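Local coordinates for protein of unknown function with a Fic domain (Bacteroides thetaiotaomicron VPI-5482, PDB 3CUC), which is of unknown function but belongs to the Fic/DOC family, a mostly helical fold built round the conserved Fic motif, at residues 32-37 / 48-53; 42-47 / 202-207; 185-190 / 235-240; 220-225 / 266-271. All blocks are in the same frame, centred on the assembly; numbering follows the deposited sequence.

Contact 1: 32-37 / 48-53; sequences FKLEFN and LTYGQT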
loop_
_atom_site.group_PDB
_atom_site.type_symbol
_atom_site.label_atom_id
_atom_site.label_comp_id
_atom_site.label_asym_id
_atom_site.label_seq_id
_atom_site.Cartn_x
_atom_site.Cartn_y
_atom_site.Cartn_z
ATOM N N PHE A 32 0.198 -8.387 -11.700
ATOM C CA PHE A 32 0.207 -7.619 -10.464
ATOM C C PHE A 32 -0.095 -6.134 -10.711
ATOM O O PHE A 32 -0.930 -5.541 -10.017
ATOM C CB PHE A 32 1.530 -7.761 -9.715
ATOM C CG PHE A 32 1.642 -6.818 -8.567
ATOM C CD1 PHE A 32 1.026 -7.101 -7.365
ATOM C CD2 PHE A 32 2.298 -5.610 -8.714
ATOM C CE1 PHE A 32 1.099 -6.217 -6.314
ATOM C CE2 PHE A 32 2.372 -4.716 -7.672
ATOM C CZ PHE A 32 1.770 -5.017 -6.470
ATOM N N LYS A 33 0.586 -5.544 -11.688
ATOM C CA LYS A 33 0.377 -4.136 -12.052
ATOM C C LYS A 33 -1.102 -3.858 -12.296
ATOM O O LYS A 33 -1.668 -2.855 -11.844
ATOM C CB LYS A 33 1.161 -3.789 -13.323
ATOM C CG LYS A 33 1.303 -2.294 -13.581
ATOM C CD LYS A 33 2.233 -2.002 -14.764
ATOM C CE LYS A 33 1.535 -2.259 -16.102
ATOM N NZ LYS A 33 2.343 -1.792 -17.262
ATOM N N LEU A 34 -1.715 -4.778 -13.019
ATOM C CA LEU A 34 -3.109 -4.676 -13.364
ATOM C C LEU A 34 -3.971 -4.703 -12.097
ATOM O O LEU A 34 -4.738 -3.776 -11.815
ATOM C CB LEU A 34 -3.476 -5.854 -14.269
ATOM C CG LEU A 34 -4.502 -5.611 -15.360
ATOM C CD1 LEU A 34 -5.740 -4.899 -14.806
ATOM C CD2 LEU A 34 -3.829 -4.830 -16.495
ATOM N N GLU A 35 -3.814 -5.768 -11.320
ATOM C CA GLU A 35 -4.688 -6.011 -10.183
ATOM C C GLU A 35 -4.481 -5.026 -9.043
ATOM O O GLU A 35 -5.440 -4.653 -8.363
ATOM C CB GLU A 35 -4.510 -7.442 -9.681
ATOM C CG GLU A 35 -4.968 -8.478 -10.705
ATOM C CD GLU A 35 -5.724 -9.638 -10.086
ATOM O OE1 GLU A 35 -5.347 -10.079 -8.975
ATOM O OE2 GLU A 35 -6.703 -10.103 -10.713
ATOM N N PHE A 36 -3.236 -4.606 -8.836
ATOM C CA PHE A 36 -2.939 -3.651 -7.783
ATOM C C PHE A 36 -3.541 -2.291 -8.117
ATOM O O PHE A 36 -4.263 -1.715 -7.304
ATOM C CB PHE A 36 -1.433 -3.529 -7.553
ATOM C CG PHE A 36 -1.075 -2.572 -6.458
ATOM C CD1 PHE A 36 -1.666 -2.680 -5.205
ATOM C CD2 PHE A 36 -0.151 -1.558 -6.674
ATOM C CE1 PHE A 36 -1.344 -1.791 -4.184
ATOM C CE2 PHE A 36 0.176 -0.664 -5.651
ATOM C CZ PHE A 36 -0.427 -0.780 -4.408
ATOM N N ASN A 37 -3.244 -1.786 -9.313
ATOM C CA ASN A 37 -3.779 -0.494 -9.747
ATOM C C ASN A 37 -5.308 -0.478 -9.694
ATOM O O ASN A 37 -5.918 0.462 -9.167
ATOM C CB ASN A 37 -3.280 -0.130 -11.151
ATOM C CG ASN A 37 -1.843 0.386 -11.151
ATOM O OD1 ASN A 37 -1.521 1.346 -10.451
ATOM N ND2 ASN A 37 -0.982 -0.231 -11.962
ATOM N N LEU A 48 -13.586 3.003 -12.721
ATOM C CA LEU A 48 -13.121 2.363 -13.942
ATOM C C LEU A 48 -13.299 0.857 -13.825
ATOM O O LEU A 48 -12.886 0.251 -12.834
ATOM C CB LEU A 48 -11.650 2.669 -14.235
ATOM C CG LEU A 48 -11.271 4.029 -14.826
ATOM C CD1 LEU A 48 -9.799 4.034 -15.213
ATOM C CD2 LEU A 48 -12.124 4.401 -16.026
ATOM N N THR A 49 -13.905 0.258 -14.849
ATOM C CA THR A 49 -14.075 -1.190 -14.894
ATOM C C THR A 49 -12.715 -1.803 -15.103
ATOM O O THR A 49 -11.729 -1.100 -15.270
ATOM C CB THR A 49 -15.028 -1.665 -16.018
ATOM O OG1 THR A 49 -14.399 -1.487 -17.293
ATOM C CG2 THR A 49 -16.363 -0.912 -15.961
ATOM N N TYR A 50 -12.671 -3.124 -15.084
ATOM C CA TYR A 50 -11.428 -3.863 -15.232
ATOM C C TYR A 50 -10.911 -3.777 -16.658
ATOM O O TYR A 50 -9.709 -3.692 -16.883
ATOM C CB TYR A 50 -11.669 -5.317 -14.867
ATOM C CG TYR A 50 -10.411 -6.068 -14.549
ATOM C CD1 TYR A 50 -9.727 -5.828 -13.369
ATOM C CD2 TYR A 50 -9.902 -7.026 -15.424
ATOM C CE1 TYR A 50 -8.565 -6.512 -13.068
ATOM C CE2 TYR A 50 -8.737 -7.717 -15.134
ATOM C CZ TYR A 50 -8.074 -7.457 -13.954
ATOM O OH TYR A 50 -6.918 -8.137 -13.659
ATOM N N GLY A 51 -11.838 -3.784 -17.614
ATOM C CA GLY A 51 -11.513 -3.642 -19.023
ATOM C C GLY A 51 -10.937 -2.273 -19.275
ATOM O O GLY A 51 -9.856 -2.156 -19.847
ATOM N N GLN A 52 -11.657 -1.241 -18.826
ATOM C CA GLN A 52 -11.204 0.140 -18.953
ATOM C C GLN A 52 -9.777 0.252 -18.401
ATOM O O GLN A 52 -8.909 0.884 -19.008
ATOM C CB GLN A 52 -12.170 1.094 -18.228
ATOM C CG GLN A 52 -13.498 1.277 -18.937
ATOM C CD GLN A 52 -14.452 2.110 -18.148
ATOM O OE1 GLN A 52 -14.622 1.905 -16.953
ATOM N NE2 GLN A 52 -15.092 3.069 -18.812
ATOM N N THR A 53 -9.532 -0.396 -17.271
ATOM C CA THR A 53 -8.232 -0.330 -16.621
ATOM C C THR A 53 -7.149 -1.056 -17.414
ATOM O O THR A 53 -6.060 -0.517 -17.630
ATOM C CB THR A 53 -8.256 -0.964 -15.216
ATOM O OG1 THR A 53 -9.213 -0.292 -14.386
ATOM C CG2 THR A 53 -6.878 -0.884 -14.566
#
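Tyr50 sends its ring across to Leu34 because its CG stands trans to the backbone N, beside the carbonyl carbon (chi1 -161°), which carries the phenol away from its own helix. From the other side, Glu35 sets out with CG trans to its carbonyl carbon and then bends at chi2, curling the chain round to the phenol end. Leu34 meets the ring through one methyl: CD1 lies 3.6 Å from Tyr50 CZ and 3.7 Å from Tyr50 CE1, coming in obliquely. The same methyl reaches Thr53 CG2 at 4.2 Å, so a single leucine branch lodges between two residues one helical turn apart. Glu35 approaches the phenol with its methylene CG, 3.6 Å from Tyr50 OH, and with OE2, but no hydrogen bond forms, and the carboxylate is turned almost at right angles to the ring (85°). Its stronger partner is Arg268, which forms a salt bridge with OE1. At the start of helix 50-59, Thr49 and Gln52 make a capping box: Gln52 N donates to Thr49 OG1 at 3.2 Å, and Thr49 N donates to Gln52 OE1 at 2.8 Å. The contact thus packs helix 22-42 against the first turn of helix 50-59, with Tyr38 meeting Tyr50 edge-to-face and Met74 of helix 68-89 touching Thr53.

Contact 2: 42-47 / 202-207; sequences HLEGNT and IARLLV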
loop_
_atom_site.group_PDB
_atom_site.type_symbol
_atom_site.label_atom_id
_atom_site.label_comp_id
_atom_site.label_asym_id
_atom_site.label_seq_id
_atom_site.Cartn_x
_atom_site.Cartn_y
_atom_site.Cartn_z
ATOM N N HIS A 42 -9.947 1.181 -6.772
ATOM C CA HIS A 42 -11.354 0.829 -6.618
ATOM C C HIS A 42 -11.791 0.931 -5.158
ATOM O O HIS A 42 -12.912 1.342 -4.880
ATOM C CB HIS A 42 -11.639 -0.572 -7.156
ATOM C CG HIS A 42 -12.951 -0.681 -7.862
ATOM N ND1 HIS A 42 -13.099 -0.365 -9.193
ATOM C CD2 HIS A 42 -14.174 -1.057 -7.424
ATOM C CE1 HIS A 42 -14.357 -0.547 -9.549
ATOM N NE2 HIS A 42 -15.030 -0.971 -8.496
ATOM N N LEU A 43 -10.899 0.565 -4.237
ATOM C CA LEU A 43 -11.150 0.711 -2.795
ATOM C C LEU A 43 -11.549 2.146 -2.405
ATOM O O LEU A 43 -12.290 2.349 -1.449
ATOM C CB LEU A 43 -9.912 0.274 -1.981
ATOM C CG LEU A 43 -9.675 -1.223 -1.739
ATOM C CD1 LEU A 43 -8.215 -1.481 -1.409
ATOM C CD2 LEU A 43 -10.577 -1.742 -0.623
ATOM N N GLU A 44 -11.058 3.136 -3.149
ATOM C CA GLU A 44 -11.322 4.539 -2.843
ATOM C C GLU A 44 -12.390 5.139 -3.769
ATOM O O GLU A 44 -12.519 6.358 -3.856
ATOM C CB GLU A 44 -10.022 5.355 -2.939
ATOM C CG GLU A 44 -8.839 4.785 -2.136
ATOM C CD GLU A 44 -9.098 4.725 -0.630
ATOM O OE1 GLU A 44 -9.918 5.522 -0.132
ATOM O OE2 GLU A 44 -8.485 3.880 0.064
ATOM N N GLY A 45 -13.148 4.288 -4.459
ATOM C CA GLY A 45 -14.281 4.737 -5.273
ATOM C C GLY A 45 -14.037 5.031 -6.752
ATOM O O GLY A 45 -14.926 5.541 -7.433
ATOM N N ASN A 46 -12.846 4.723 -7.265
ATOM C CA ASN A 46 -12.592 4.828 -8.709
ATOM C C ASN A 46 -13.474 3.834 -9.454
ATOM O O ASN A 46 -13.455 2.635 -9.152
ATOM C CB ASN A 46 -11.131 4.535 -9.029
ATOM C CG ASN A 46 -10.776 4.820 -10.486
ATOM O OD1 ASN A 46 -11.527 4.481 -11.402
ATOM N ND2 ASN A 46 -9.619 5.436 -10.701
ATOM N N THR A 47 -14.241 4.322 -10.421
ATOM C CA THR A 47 -15.277 3.496 -11.044
ATOM C C THR A 47 -14.879 3.012 -12.432
ATOM O O THR A 47 -15.731 2.638 -13.232
ATOM C CB THR A 47 -16.646 4.235 -11.099
ATOM O OG1 THR A 47 -16.538 5.399 -11.932
ATOM C CG2 THR A 47 -17.103 4.630 -9.691
ATOM N N ILE A 202 -1.605 5.590 -0.446
ATOM C CA ILE A 202 -0.236 5.749 0.035
ATOM C C ILE A 202 0.090 4.611 0.989
ATOM O O ILE A 202 1.124 3.971 0.848
ATOM C CB ILE A 202 -0.000 7.100 0.746
ATOM C CG1 ILE A 202 -0.194 8.272 -0.227
ATOM C CG2 ILE A 202 1.406 7.148 1.341
ATOM C CD1 ILE A 202 0.900 8.397 -1.267
ATOM N N ALA A 203 -0.802 4.354 1.944
ATOM C CA ALA A 203 -0.619 3.248 2.886
ATOM C C ALA A 203 -0.286 1.958 2.141
ATOM O O ALA A 203 0.716 1.303 2.432
ATOM C CB ALA A 203 -1.855 3.057 3.745
ATOM N N ARG A 204 -1.111 1.618 1.158
ATOM C CA ARG A 204 -0.958 0.359 0.445
ATOM C C ARG A 204 0.280 0.357 -0.435
ATOM O O ARG A 204 0.912 -0.686 -0.625
ATOM C CB ARG A 204 -2.212 0.050 -0.367
ATOM C CG ARG A 204 -3.385 -0.373 0.514
ATOM C CD ARG A 204 -4.589 -0.805 -0.305
ATOM N NE ARG A 204 -5.186 0.337 -1.002
ATOM C CZ ARG A 204 -6.026 1.221 -0.456
ATOM N NH1 ARG A 204 -6.405 1.121 0.811
ATOM N NH2 ARG A 204 -6.490 2.214 -1.190
ATOM N N LEU A 205 0.632 1.524 -0.962
ATOM C CA LEU A 205 1.888 1.681 -1.696
ATOM C C LEU A 205 3.090 1.471 -0.775
ATOM O O LEU A 205 4.069 0.854 -1.171
ATOM C CB LEU A 205 1.961 3.058 -2.379
ATOM C CG LEU A 205 1.223 3.176 -3.718
ATOM C CD1 LEU A 205 1.032 4.632 -4.104
ATOM C CD2 LEU A 205 1.965 2.424 -4.816
ATOM N N LEU A 206 3.006 1.985 0.448
ATOM C CA LEU A 206 4.090 1.847 1.417
ATOM C C LEU A 206 4.279 0.387 1.834
ATOM O O LEU A 206 5.406 -0.041 2.076
ATOM C CB LEU A 206 3.858 2.740 2.648
ATOM C CG LEU A 206 3.983 4.254 2.431
ATOM C CD1 LEU A 206 3.467 5.010 3.642
ATOM C CD2 LEU A 206 5.427 4.660 2.112
ATOM N N VAL A 207 3.191 -0.378 1.906
ATOM C CA VAL A 207 3.299 -1.803 2.206
ATOM C C VAL A 207 4.150 -2.459 1.140
ATOM O O VAL A 207 5.127 -3.142 1.442
ATOM C CB VAL A 207 1.934 -2.511 2.231
ATOM C CG1 VAL A 207 2.117 -4.026 2.170
ATOM C CG2 VAL A 207 1.144 -2.109 3.462
#
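A salt bridge backed by a leucine joins the turn just after helix 22-42 to helix 199-213, near the centre of the folded chain. Arg204 NH2 donates to Glu44 OE2 at 2.9 Å, nearly straight (170°) and within the guanidinium plane. Carboxylate and guanidinium are almost coplanar, 9° apart, yet only one strong bond joins them; it uses the anti lone pair of OE2. Leu43 adds the apolar half: its CD1 sits over the centre of one guanidinium face, 3.6 Å from Arg204 CZ. Bends at Glu44 chi2 and Arg204 chi3 help bring the two ends together. Arg204 is gripped further by Ser40 OG at NE and Tyr229 OH at NH1, which should fix the rotation of the buried group. Gly45, with positive phi, is the C-prime residue of the Schellman motif that ends the helix, directly after Glu44. The sequence around Glu44 matches the (S/T)xxxE(G/N) inhibitory motif of Fic proteins, and Arg204 is the second arginine of the Fic motif, so the pair is consistent with the autoinhibitory salt bridge known in this family. Round about, helices 97-107 and 178-192 pack on helix 199-213, while helix 68-89 touches both sides.

Contact 3: 185-190 / 235-240; sequences LHYRYI and QCDVEA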
loop_
_atom_site.group_PDB
_atom_site.type_symbol
_atom_site.label_atom_id
_atom_site.label_comp_id
_atom_site.label_asym_id
_atom_site.label_seq_id
_atom_site.Cartn_x
_atom_site.Cartn_y
_atom_site.Cartn_z
ATOM N N LEU A 185 3.922 0.018 9.522
ATOM C CA LEU A 185 4.070 1.249 8.731
ATOM C C LEU A 185 2.726 1.709 8.151
ATOM O O LEU A 185 2.382 2.890 8.223
ATOM C CB LEU A 185 5.089 1.059 7.597
ATOM C CG LEU A 185 5.336 2.257 6.664
ATOM C CD1 LEU A 185 5.718 3.503 7.455
ATOM C CD2 LEU A 185 6.398 1.937 5.626
ATOM N N HIS A 186 1.987 0.769 7.568
ATOM C CA HIS A 186 0.656 1.034 7.026
ATOM C C HIS A 186 -0.256 1.581 8.114
ATOM O O HIS A 186 -0.910 2.614 7.938
ATOM C CB HIS A 186 0.070 -0.261 6.457
ATOM C CG HIS A 186 -1.327 -0.131 5.930
ATOM N ND1 HIS A 186 -2.385 0.288 6.706
ATOM C CD2 HIS A 186 -1.841 -0.402 4.707
ATOM C CE1 HIS A 186 -3.487 0.290 5.978
ATOM N NE2 HIS A 186 -3.186 -0.128 4.762
ATOM N N TYR A 187 -0.288 0.888 9.245
ATOM C CA TYR A 187 -1.223 1.229 10.312
ATOM C C TYR A 187 -0.956 2.604 10.901
ATOM O O TYR A 187 -1.859 3.430 10.984
ATOM C CB TYR A 187 -1.196 0.190 11.430
ATOM C CG TYR A 187 -2.276 0.459 12.443
ATOM C CD1 TYR A 187 -3.594 0.087 12.190
ATOM C CD2 TYR A 187 -1.993 1.123 13.632
ATOM C CE1 TYR A 187 -4.598 0.346 13.103
ATOM C CE2 TYR A 187 -2.988 1.391 14.553
ATOM C CZ TYR A 187 -4.292 1.002 14.287
ATOM O OH TYR A 187 -5.285 1.264 15.212
ATOM N N ARG A 188 0.284 2.838 11.311
ATOM C CA ARG A 188 0.667 4.125 11.881
ATOM C C ARG A 188 0.424 5.267 10.900
ATOM O O ARG A 188 -0.140 6.297 11.278
ATOM C CB ARG A 188 2.125 4.099 12.332
ATOM C CG ARG A 188 2.344 3.195 13.527
ATOM C CD ARG A 188 3.781 3.219 13.992
ATOM N NE ARG A 188 3.915 2.677 15.342
ATOM C CZ ARG A 188 5.018 2.754 16.083
ATOM N NH1 ARG A 188 6.106 3.361 15.627
ATOM N NH2 ARG A 188 5.030 2.224 17.295
ATOM N N TYR A 189 0.827 5.076 9.643
ATOM C CA TYR A 189 0.579 6.075 8.602
ATOM C C TYR A 189 -0.913 6.373 8.457
ATOM O O TYR A 189 -1.324 7.540 8.470
ATOM C CB TYR A 189 1.141 5.640 7.244
ATOM C CG TYR A 189 0.763 6.602 6.136
ATOM C CD1 TYR A 189 1.535 7.733 5.881
ATOM C CD2 TYR A 189 -0.384 6.400 5.371
ATOM C CE1 TYR A 189 1.183 8.629 4.887
ATOM C CE2 TYR A 189 -0.744 7.287 4.377
ATOM C CZ TYR A 189 0.039 8.399 4.140
ATOM O OH TYR A 189 -0.323 9.275 3.148
ATOM N N ILE A 190 -1.718 5.320 8.321
ATOM C CA ILE A 190 -3.154 5.490 8.110
ATOM C C ILE A 190 -3.816 6.185 9.313
ATOM O O ILE A 190 -4.810 6.897 9.153
ATOM C CB ILE A 190 -3.856 4.136 7.788
ATOM C CG1 ILE A 190 -5.103 4.367 6.929
ATOM C CG2 ILE A 190 -4.209 3.372 9.063
ATOM C CD1 ILE A 190 -4.788 4.753 5.481
ATOM N N GLN A 235 -10.699 -3.274 14.540
ATOM C CA GLN A 235 -10.388 -4.061 15.742
ATOM C C GLN A 235 -9.124 -3.523 16.406
ATOM O O GLN A 235 -9.088 -3.317 17.625
ATOM C CB GLN A 235 -10.171 -5.537 15.392
ATOM C CG GLN A 235 -11.401 -6.257 14.863
ATOM C CD GLN A 235 -11.099 -7.664 14.369
ATOM O OE1 GLN A 235 -9.940 -8.045 14.161
ATOM N NE2 GLN A 235 -12.152 -8.445 14.170
ATOM N N CYS A 236 -8.090 -3.325 15.588
ATOM C CA CYS A 236 -6.839 -2.701 16.022
ATOM C C CYS A 236 -7.082 -1.347 16.689
ATOM O O CYS A 236 -6.467 -1.032 17.710
ATOM C CB CYS A 236 -5.904 -2.502 14.823
ATOM S SG CYS A 236 -5.269 -4.032 14.081
ATOM N N ASP A 237 -7.981 -0.555 16.102
ATOM C CA ASP A 237 -8.324 0.773 16.626
ATOM C C ASP A 237 -8.746 0.718 18.099
ATOM O O ASP A 237 -8.332 1.561 18.899
ATOM C CB ASP A 237 -9.430 1.426 15.775
ATOM C CG ASP A 237 -8.935 1.876 14.397
ATOM O OD1 ASP A 237 -7.715 1.818 14.143
ATOM O OD2 ASP A 237 -9.770 2.284 13.559
ATOM N N VAL A 238 -9.549 -0.284 18.452
ATOM C CA VAL A 238 -10.009 -0.453 19.833
ATOM C C VAL A 238 -8.840 -0.832 20.759
ATOM O O VAL A 238 -8.809 -0.430 21.920
ATOM C CB VAL A 238 -11.149 -1.511 19.953
ATOM C CG1 VAL A 238 -11.886 -1.365 21.298
ATOM C CG2 VAL A 238 -12.140 -1.391 18.788
ATOM N N GLU A 239 -7.876 -1.581 20.226
ATOM C CA GLU A 239 -6.730 -2.070 21.002
ATOM C C GLU A 239 -5.694 -0.981 21.307
ATOM O O GLU A 239 -5.233 -0.858 22.441
ATOM C CB GLU A 239 -6.044 -3.224 20.251
ATOM C CG GLU A 239 -5.131 -4.095 21.109
ATOM C CD GLU A 239 -5.875 -4.784 22.243
ATOM O OE1 GLU A 239 -7.092 -5.031 22.104
ATOM O OE2 GLU A 239 -5.245 -5.076 23.279
ATOM N N ALA A 240 -5.326 -0.208 20.285
ATOM C CA ALA A 240 -4.243 0.779 20.398
ATOM C C ALA A 240 -4.639 1.988 21.242
ATOM O O ALA A 240 -3.856 2.445 22.073
ATOM C CB ALA A 240 -3.789 1.232 19.012
#
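Tyr187 bridges a steep helix-helix crossing within the mostly helical Fic fold: segments 185-190 and 235-240, on helices 178-192 and 226-240, cross at -75°. Their local axes come no nearer than 12.3 Å, a gap that the long phenol spans. With CG trans to the backbone N (chi1 -173°), the ring projects toward helix 226-240 and ends among Cys236, Asp237 and Ala240. The polar part is one hydrogen bond, in which the hydroxyl of Tyr187 donates to OD1 of Asp237, on the lone pair that faces away from the other carboxylate oxygen. Arg191 NH1 donates to the same hydroxyl, so Tyr187 OH both gives and receives a bond; the arginine would probably polarise it into a better donor. The apolar part is an oblique touch of Tyr187 CE1 on Cys236 CB at 3.6 Å, while the methyl of Ala240 lies by the hydroxyl. Sulfur joins in more loosely: Cys236 SG lies oblique to the ring, 5.2 Å from its centroid. Ala250 and Ile255, in loops, also pack on Tyr187, and Pro257 and Phe258 of helix 256-277 touch Cys236. The Tyr187 OH to Asp237 OD1 distance is 2.7 Å, with ring and carboxylate planes 50° apart.

Contact 4: 220-225 / 266-271; sequences VIHSED and LIRSLT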
loop_
_atom_site.group_PDB
_atom_site.type_symbol
_atom_site.label_atom_id
_atom_site.label_comp_id
_atom_site.label_asym_id
_atom_site.label_seq_id
_atom_site.Cartn_x
_atom_site.Cartn_y
_atom_site.Cartn_z
ATOM N N VAL A 220 -1.842 -7.501 -3.144
ATOM C CA VAL A 220 -3.035 -6.792 -3.587
ATOM C C VAL A 220 -4.138 -6.947 -2.542
ATOM O O VAL A 220 -4.679 -8.041 -2.366
ATOM C CB VAL A 220 -3.569 -7.369 -4.921
ATOM C CG1 VAL A 220 -4.864 -6.671 -5.317
ATOM C CG2 VAL A 220 -2.540 -7.237 -6.017
ATOM N N ILE A 221 -4.470 -5.870 -1.839
ATOM C CA ILE A 221 -5.672 -5.883 -1.007
ATOM C C ILE A 221 -6.840 -5.699 -1.971
ATOM O O ILE A 221 -6.939 -4.662 -2.627
ATOM C CB ILE A 221 -5.660 -4.790 0.068
ATOM C CG1 ILE A 221 -4.461 -4.980 1.002
ATOM C CG2 ILE A 221 -6.945 -4.847 0.877
ATOM C CD1 ILE A 221 -4.250 -3.830 1.952
ATOM N N HIS A 222 -7.684 -6.726 -2.088
ATOM C CA HIS A 222 -8.751 -6.746 -3.097
ATOM C C HIS A 222 -9.947 -5.933 -2.634
ATOM O O HIS A 222 -10.364 -6.061 -1.485
ATOM C CB HIS A 222 -9.183 -8.182 -3.395
ATOM C CG HIS A 222 -8.146 -8.979 -4.117
ATOM N ND1 HIS A 222 -8.132 -9.115 -5.488
ATOM C CD2 HIS A 222 -7.071 -9.664 -3.661
ATOM C CE1 HIS A 222 -7.097 -9.854 -5.847
ATOM N NE2 HIS A 222 -6.437 -10.200 -4.757
ATOM N N SER A 223 -10.504 -5.108 -3.526
ATOM C CA SER A 223 -11.616 -4.218 -3.145
ATOM C C SER A 223 -12.913 -4.978 -2.831
ATOM O O SER A 223 -13.775 -4.465 -2.118
ATOM C CB SER A 223 -11.872 -3.134 -4.203
ATOM O OG SER A 223 -12.661 -3.620 -5.274
ATOM N N GLU A 224 -13.051 -6.196 -3.348
ATOM C CA GLU A 224 -14.156 -7.067 -2.943
ATOM C C GLU A 224 -14.102 -7.419 -1.459
ATOM O O GLU A 224 -15.118 -7.750 -0.869
ATOM C CB GLU A 224 -14.173 -8.339 -3.788
ATOM C CG GLU A 224 -14.603 -8.060 -5.223
ATOM C CD GLU A 224 -14.323 -9.208 -6.167
ATOM O OE1 GLU A 224 -13.135 -9.578 -6.331
ATOM O OE2 GLU A 224 -15.295 -9.725 -6.759
ATOM N N ASP A 225 -12.919 -7.327 -0.859
ATOM C CA ASP A 225 -12.732 -7.640 0.556
ATOM C C ASP A 225 -12.657 -6.372 1.430
ATOM O O ASP A 225 -12.123 -6.413 2.546
ATOM C CB ASP A 225 -11.450 -8.477 0.715
ATOM C CG ASP A 225 -11.417 -9.267 2.011
ATOM O OD1 ASP A 225 -12.451 -9.875 2.364
ATOM O OD2 ASP A 225 -10.355 -9.288 2.670
ATOM N N LEU A 266 -0.038 -12.123 1.405
ATOM C CA LEU A 266 1.287 -12.547 0.986
ATOM C C LEU A 266 1.273 -14.024 0.615
ATOM O O LEU A 266 1.959 -14.429 -0.316
ATOM C CB LEU A 266 2.306 -12.270 2.082
ATOM C CG LEU A 266 3.768 -12.489 1.718
ATOM C CD1 LEU A 266 4.198 -11.587 0.579
ATOM C CD2 LEU A 266 4.611 -12.232 2.945
ATOM N N ILE A 267 0.472 -14.813 1.326
ATOM C CA ILE A 267 0.256 -16.217 0.965
ATOM C C ILE A 267 -0.309 -16.341 -0.449
ATOM O O ILE A 267 0.152 -17.164 -1.234
ATOM C CB ILE A 267 -0.679 -16.942 1.972
ATOM C CG1 ILE A 267 0.067 -17.233 3.275
ATOM C CG2 ILE A 267 -1.194 -18.256 1.394
ATOM C CD1 ILE A 267 -0.803 -17.815 4.359
ATOM N N ARG A 268 -1.294 -15.509 -0.771
ATOM C CA ARG A 268 -1.884 -15.509 -2.105
ATOM C C ARG A 268 -0.853 -15.129 -3.169
ATOM O O ARG A 268 -0.775 -15.793 -4.199
ATOM C CB ARG A 268 -3.091 -14.565 -2.175
ATOM C CG ARG A 268 -3.925 -14.731 -3.453
ATOM C CD ARG A 268 -4.813 -13.518 -3.778
ATOM N NE ARG A 268 -5.108 -13.464 -5.216
ATOM C CZ ARG A 268 -4.627 -12.572 -6.091
ATOM N NH1 ARG A 268 -3.815 -11.575 -5.719
ATOM N NH2 ARG A 268 -4.982 -12.668 -7.370
ATOM N N SER A 269 -0.064 -14.081 -2.911
ATOM C CA SER A 269 0.961 -13.608 -3.861
ATOM C C SER A 269 2.030 -14.660 -4.083
ATOM O O SER A 269 2.410 -14.937 -5.224
ATOM C CB SER A 269 1.645 -12.330 -3.367
ATOM O OG SER A 269 0.746 -11.240 -3.282
ATOM N N LEU A 270 2.520 -15.232 -2.984
ATOM C CA LEU A 270 3.528 -16.276 -3.043
ATOM C C LEU A 270 3.030 -17.475 -3.847
ATOM O O LEU A 270 3.757 -18.014 -4.682
ATOM C CB LEU A 270 3.944 -16.704 -1.629
ATOM C CG LEU A 270 4.903 -15.755 -0.900
ATOM C CD1 LEU A 270 4.950 -16.079 0.580
ATOM C CD2 LEU A 270 6.313 -15.807 -1.512
ATOM N N THR A 271 1.784 -17.876 -3.610
ATOM C CA THR A 271 1.228 -19.034 -4.300
ATOM C C THR A 271 1.141 -18.773 -5.801
ATOM O O THR A 271 1.541 -19.610 -6.601
ATOM C CB THR A 271 -0.153 -19.414 -3.751
ATOM O OG1 THR A 271 -0.043 -19.715 -2.354
ATOM C CG2 THR A 271 -0.694 -20.630 -4.479
#
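The His222 ring has Val220 CG1 over the centre of one face, 3.8 Å above its plane, and Arg268 NH1 at its edge. The guanidinium in turn offers a face to that edge: His222 NE2 sits 3.0 Å above its plane, toward the rim, and the two planes are 88° apart, an edge-to-face meeting. The closest atoms are His222 NE2 and Arg268 NH1, 3.1 Å apart, but the angle is poor and they are not hydrogen-bonded. Arg268 gets there on a chain extended from CG to NE, leaving helix 256-277 with CG trans to the backbone N. Val220 also lies 4.3 Å, by its CB, from Arg268 NH1. The loop 220-222 thus runs beside the helix, where Ser269 OG also bonds to Met218 O. Glu35 of helix 22-42 completes the site, binding Arg268 NH2 in a salt bridge and touching His222. Since the N-H bonds of a guanidinium lie in its plane, a nitrogen above the face cannot use them; the arginine's charge is answered by Glu35, and while its closeness to NE2 may disfavour protonation of the imidazole, the nearby carboxylate would partly offset that.

Overall arrangement
Helix 22-42 and the turn after it tie three of the four contacts together. Centre to centre, contacts 1 and 2 lie 12 Å apart, touching where Phe36 packs on Leu205, and contact 4 is 14 Å from each, linked to contact 1 by Glu35 and Arg268 and to contact 2 by Leu43 against Ile221 O. Contact 3, its centre 28 Å from that of contact 1 across the chain's centre, meets contact 2 through His186 on Ala203 and Val207. Along the chain, contact 1 closes before 3 and 4 open; contact 2 crosses 1 and 3 and closes before 4; contacts 3 and 4 cross. Helix 199-213 thus packs against helix 22-42 and helix 178-192 alike.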